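PDB 4BOE: japanin from Rhipicephalus appendiculatus, which binds cholesterol in a lipocalin pocket and modulates the host immune response, blocking the differentiation of dendritic cells from monocytes. Local coordinates for residues Cys28-Tyr33 / Ser44-Phe49. Residues are numbered along the deposited sequence; the frame is centred on the assembly and turned at random.
Sequences CVKTRY and SLIYVF. With CLR (cholesterol), chain C.
Lys-30 and Ile-46 form an antiparallel hydrogen-bonded pair. Lys-30 N gives a hydrogen bond to Ile-46 O at 3.0 Å, and Ile-46 N returns a nearly straight one to Lys-30 O at 2.9 Å. Ser-44 N also bonds to Arg-32 O.

Arg-32 can be followed outward. Its CB lies 3.5 Å from Ser-44 OG. CG leads off beside the backbone N (chi1 -51°), still near Ser-44 OG, and the chain then runs extended to NE. The Arg-32 side chain crosses that of Ile-46 at about a right angle, and NH1 ends 3.5 Å from Ile-46 CG1, with Ile-46 CD1 also close by. NH1 also donates to a water in the guanidinium plane, and that water is hydrogen-bonded to Ser-44 OG. Lys-30 emerges on the same face, and its NZ bonds to Cys-150 O.

The two segments belong to the hairpin of strands 26-37 and 40-49 in the antiparallel lipocalin barrel. The other face, with Val-29, Thr-31 and Leu-45, lines the cholesterol pocket. Leu-45 CD2 and Val-29 CG2 each come within 4.0 Å of the sterol, at C12 and C1 respectively.

Thr-31 serves both the hairpin and the ligand. OG1 stands anti to the backbone N (chi1 171°) and donates to Ser-44 O at 2.8 Å, while CG2 meets C26 of the sterol tail. OG1 is also hydrogen-bonded to Arg-43 NE. A valine here would probably leave Arg-43 NE without this mate and cost Ser-44 O its hydroxyl donor. At the far end, Cys-28 SG, in disulfide with Cys-150, rests against Val-48 CG2.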
ATOM      1  N   CYS A  28       9.018  -6.129   2.835  1.00 35.79           N
ATOM      2  CA  CYS A  28       9.238  -5.578   1.496  1.00 37.10           C
ATOM      3  C   CYS A  28       7.905  -5.399   0.712  1.00 35.66           C
ATOM      4  O   CYS A  28       7.885  -5.662  -0.484  1.00 35.19           O
ATOM      5  CB  CYS A  28      10.229  -6.461   0.726  1.00 40.36           C
ATOM      6  SG  CYS A  28      11.778  -6.852   1.621  1.00 46.52           S
ATOM      7  N   VAL A  29       6.807  -4.958   1.387  1.00 30.51           N
ATOM      8  CA  VAL A  29       5.467  -4.818   0.775  1.00 29.28           C
ATOM      9  C   VAL A  29       5.442  -3.642  -0.178  1.00 31.86           C
ATOM     10  O   VAL A  29       5.823  -2.517   0.182  1.00 31.41           O
ATOM     11  CB  VAL A  29       4.319  -4.759   1.811  1.00 32.52           C
ATOM     12  CG1 VAL A  29       2.960  -4.588   1.138  1.00 31.94           C
ATOM     13  CG2 VAL A  29       4.316  -6.003   2.672  1.00 32.76           C
ATOM     14  N   LYS A  30       5.058  -3.917  -1.410  1.00 29.26           N
ATOM     15  CA  LYS A  30       4.999  -2.913  -2.463  1.00 29.70           C
ATOM     16  C   LYS A  30       4.003  -3.312  -3.544  1.00 32.58           C
ATOM     17  O   LYS A  30       3.575  -4.457  -3.620  1.00 31.71           O
ATOM     18  CB  LYS A  30       6.408  -2.698  -3.066  1.00 32.39           C
ATOM     19  CG  LYS A  30       6.945  -3.866  -3.854  1.00 34.62           C
ATOM     20  CD  LYS A  30       8.324  -3.635  -4.453  1.00 43.56           C
ATOM     21  CE  LYS A  30       9.405  -4.319  -3.694  1.00 47.21           C
ATOM     22  NZ  LYS A  30      10.765  -4.055  -4.242  1.00 50.62           N
ATOM     23  N   THR A  31       3.630  -2.363  -4.375  1.00 29.18           N
ATOM     24  CA  THR A  31       2.699  -2.634  -5.461  1.00 29.72           C
ATOM     25  C   THR A  31       3.209  -2.006  -6.765  1.00 32.15           C
ATOM     26  O   THR A  31       3.511  -0.816  -6.789  1.00 30.25           O
ATOM     27  CB  THR A  31       1.221  -2.249  -5.103  1.00 37.60           C
ATOM     28  OG1 THR A  31       0.433  -2.341  -6.269  1.00 40.41           O
ATOM     29  CG2 THR A  31       1.051  -0.849  -4.605  1.00 36.75           C
ATOM     30  N   ARG A  32       3.303  -2.816  -7.845  1.00 29.44           N
ATOM     31  CA  ARG A  32       3.711  -2.335  -9.161  1.00 28.82           C
ATOM     32  C   ARG A  32       2.506  -2.272 -10.070  1.00 33.57           C
ATOM     33  O   ARG A  32       1.623  -3.125 -10.015  1.00 35.22           O
ATOM     34  CB  ARG A  32       4.786  -3.216  -9.822  1.00 29.23           C
ATOM     35  CG  ARG A  32       5.991  -3.531  -8.984  1.00 32.05           C
ATOM     36  CD  ARG A  32       7.089  -4.019  -9.880  1.00 30.61           C
ATOM     37  NE  ARG A  32       8.269  -4.448  -9.129  1.00 35.57           N
ATOM     38  CZ  ARG A  32       8.532  -5.690  -8.740  1.00 53.07           C
ATOM     39  NH1 ARG A  32       7.687  -6.681  -9.020  1.00 47.44           N
ATOM     40  NH2 ARG A  32       9.641  -5.957  -8.063  1.00 42.76           N
ATOM     41  N   TYR A  33       2.522  -1.302 -10.972  1.00 29.75           N
ATOM     42  CA  TYR A  33       1.508  -1.119 -11.985  1.00 29.78           C
ATOM     43  C   TYR A  33       1.743  -2.187 -13.052  1.00 33.13           C
ATOM     44  O   TYR A  33       2.889  -2.372 -13.484  1.00 31.43           O
ATOM     45  CB  TYR A  33       1.679   0.282 -12.620  1.00 30.79           C
ATOM     46  CG  TYR A  33       0.796   0.546 -13.821  1.00 31.00           C
ATOM     47  CD1 TYR A  33       1.166   0.123 -15.093  1.00 30.61           C
ATOM     48  CD2 TYR A  33      -0.402   1.235 -13.688  1.00 33.73           C
ATOM     49  CE1 TYR A  33       0.346   0.354 -16.197  1.00 30.34           C
ATOM     50  CE2 TYR A  33      -1.223   1.471 -14.781  1.00 34.65           C
ATOM     51  CZ  TYR A  33      -0.813   1.083 -16.047  1.00 37.92           C
ATOM     52  OH  TYR A  33      -1.614   1.345 -17.127  1.00 48.71           O
ATOM     53  N   SER A  44       0.256  -5.449  -9.162  1.00 30.66           N
ATOM     54  CA  SER A  44       0.723  -6.604  -8.403  1.00 31.48           C
ATOM     55  C   SER A  44       0.912  -6.205  -6.942  1.00 34.78           C
ATOM     56  O   SER A  44       1.085  -5.032  -6.647  1.00 33.59           O
ATOM     57  CB  SER A  44       2.056  -7.105  -8.949  1.00 35.37           C
ATOM     58  OG  SER A  44       3.062  -6.124  -8.772  1.00 44.10           O
ATOM     59  N   LEU A  45       0.841  -7.176  -6.036  1.00 31.91           N
ATOM     60  CA  LEU A  45       1.160  -7.015  -4.638  1.00 31.19           C
ATOM     61  C   LEU A  45       2.383  -7.903  -4.452  1.00 33.85           C
ATOM     62  O   LEU A  45       2.301  -9.095  -4.679  1.00 34.44           O
ATOM     63  CB  LEU A  45       0.007  -7.437  -3.740  1.00 32.16           C
ATOM     64  CG  LEU A  45       0.260  -7.277  -2.242  1.00 36.32           C
ATOM     65  CD1 LEU A  45       0.434  -5.817  -1.843  1.00 35.56           C
ATOM     66  CD2 LEU A  45      -0.858  -7.865  -1.497  1.00 41.14           C
ATOM     67  N   ILE A  46       3.529  -7.307  -4.154  1.00 30.35           N
ATOM     68  CA  ILE A  46       4.809  -7.973  -4.012  1.00 30.60           C
ATOM     69  C   ILE A  46       5.247  -7.900  -2.544  1.00 35.12           C
ATOM     70  O   ILE A  46       5.112  -6.866  -1.901  1.00 33.49           O
ATOM     71  CB  ILE A  46       5.861  -7.292  -4.927  1.00 33.83           C
ATOM     72  CG1 ILE A  46       5.417  -7.195  -6.394  1.00 34.32           C
ATOM     73  CG2 ILE A  46       7.231  -7.962  -4.836  1.00 33.31           C
ATOM     74  CD1 ILE A  46       5.120  -8.521  -7.049  1.00 43.44           C
ATOM     75  N   TYR A  47       5.802  -8.990  -2.036  1.00 32.76           N
ATOM     76  CA  TYR A  47       6.318  -9.037  -0.658  1.00 32.41           C
ATOM     77  C   TYR A  47       7.225 -10.217  -0.481  1.00 34.34           C
ATOM     78  O   TYR A  47       7.325 -11.054  -1.367  1.00 32.35           O
ATOM     79  CB  TYR A  47       5.178  -9.067   0.370  1.00 32.11           C
ATOM     80  CG  TYR A  47       4.234 -10.232   0.236  1.00 32.24           C
ATOM     81  CD1 TYR A  47       3.206 -10.215  -0.698  1.00 34.16           C
ATOM     82  CD2 TYR A  47       4.339 -11.342   1.071  1.00 33.52           C
ATOM     83  CE1 TYR A  47       2.334 -11.297  -0.836  1.00 35.35           C
ATOM     84  CE2 TYR A  47       3.473 -12.418   0.953  1.00 32.65           C
ATOM     85  CZ  TYR A  47       2.453 -12.385   0.012  1.00 43.20           C
ATOM     86  OH  TYR A  47       1.599 -13.451  -0.126  1.00 43.32           O
ATOM     87  N   VAL A  48       7.916 -10.257   0.624  1.00 33.98           N
ATOM     88  CA  VAL A  48       8.712 -11.415   0.998  1.00 36.00           C
ATOM     89  C   VAL A  48       8.072 -12.056   2.245  1.00 38.55           C
ATOM     90  O   VAL A  48       7.589 -11.366   3.130  1.00 38.26           O
ATOM     91  CB  VAL A  48      10.246 -11.157   1.174  1.00 42.24           C
ATOM     92  CG1 VAL A  48      10.840 -10.583  -0.099  1.00 43.02           C
ATOM     93  CG2 VAL A  48      10.552 -10.256   2.355  1.00 42.84           C
ATOM     94  N   PHE A  49       8.013 -13.375   2.265  1.00 35.22           N
ATOM     95  CA  PHE A  49       7.587 -14.143   3.424  1.00 34.89           C
ATOM     96  C   PHE A  49       8.897 -14.757   3.917  1.00 40.84           C
ATOM     97  O   PHE A  49       9.563 -15.454   3.165  1.00 41.81           O
ATOM     98  CB  PHE A  49       6.534 -15.177   3.056  1.00 36.25           C
ATOM     99  CG  PHE A  49       5.964 -15.844   4.279  1.00 37.91           C
ATOM    100  CD1 PHE A  49       5.006 -15.205   5.056  1.00 40.81           C
ATOM    101  CD2 PHE A  49       6.357 -17.129   4.638  1.00 38.70           C
ATOM    102  CE1 PHE A  49       4.486 -15.827   6.189  1.00 42.22           C
ATOM    103  CE2 PHE A  49       5.861 -17.733   5.779  1.00 41.33           C
ATOM    104  CZ  PHE A  49       4.922 -17.091   6.545  1.00 40.52           C
TER
HETATM  105  C1  CLR C 575       0.886  -6.324   4.641  1.00 37.63           C
HETATM  106  C2  CLR C 575       1.623  -6.859   5.867  1.00 35.84           C
HETATM  107  C3  CLR C 575       1.817  -5.780   6.911  1.00 33.56           C
HETATM  108  C4  CLR C 575       0.483  -5.180   7.304  1.00 35.22           C
HETATM  109  C5  CLR C 575      -0.334  -4.725   6.113  1.00 33.45           C
HETATM  110  C6  CLR C 575      -0.874  -3.513   6.097  1.00 31.26           C
HETATM  111  C7  CLR C 575      -1.696  -2.951   4.980  1.00 31.73           C
HETATM  112  C8  CLR C 575      -2.193  -4.027   4.022  1.00 33.21           C
HETATM  113  C9  CLR C 575      -1.040  -5.004   3.698  1.00 32.55           C
HETATM  114  C10 CLR C 575      -0.493  -5.730   4.969  1.00 35.80           C
HETATM  115  C11 CLR C 575      -1.411  -5.974   2.561  1.00 32.72           C
HETATM  116  C12 CLR C 575      -1.982  -5.279   1.325  1.00 30.28           C
HETATM  117  C13 CLR C 575      -3.186  -4.376   1.650  1.00 32.40           C
HETATM  118  C14 CLR C 575      -2.710  -3.389   2.736  1.00 31.50           C
HETATM  119  C15 CLR C 575      -3.846  -2.360   2.807  1.00 32.45           C
HETATM  120  C16 CLR C 575      -4.240  -2.188   1.339  1.00 30.63           C
HETATM  121  C17 CLR C 575      -3.590  -3.357   0.559  1.00 32.23           C
HETATM  122  C18 CLR C 575      -4.392  -5.227   2.097  1.00 35.00           C
HETATM  123  C19 CLR C 575      -1.430  -6.862   5.446  1.00 36.02           C
HETATM  124  C20 CLR C 575      -4.445  -3.819  -0.636  1.00 32.42           C
HETATM  125  C21 CLR C 575      -3.797  -4.961  -1.432  1.00 34.01           C
HETATM  126  C22 CLR C 575      -4.785  -2.637  -1.562  1.00 31.31           C
HETATM  127  C23 CLR C 575      -3.613  -1.707  -1.962  1.00 29.89           C
HETATM  128  C24 CLR C 575      -4.055  -0.607  -2.879  1.00 29.65           C
HETATM  129  C25 CLR C 575      -3.121   0.535  -3.217  1.00 35.30           C
HETATM  130  C26 CLR C 575      -1.749   0.640  -2.601  1.00 34.58           C
HETATM  131  C27 CLR C 575      -3.176   1.045  -4.635  1.00 33.74           C
HETATM  132  O1  CLR C 575       2.403  -6.370   8.080  1.00 34.98           O
HETATM  133  O   HOH W   1       5.292  -7.078 -10.392  1.00 38.17           O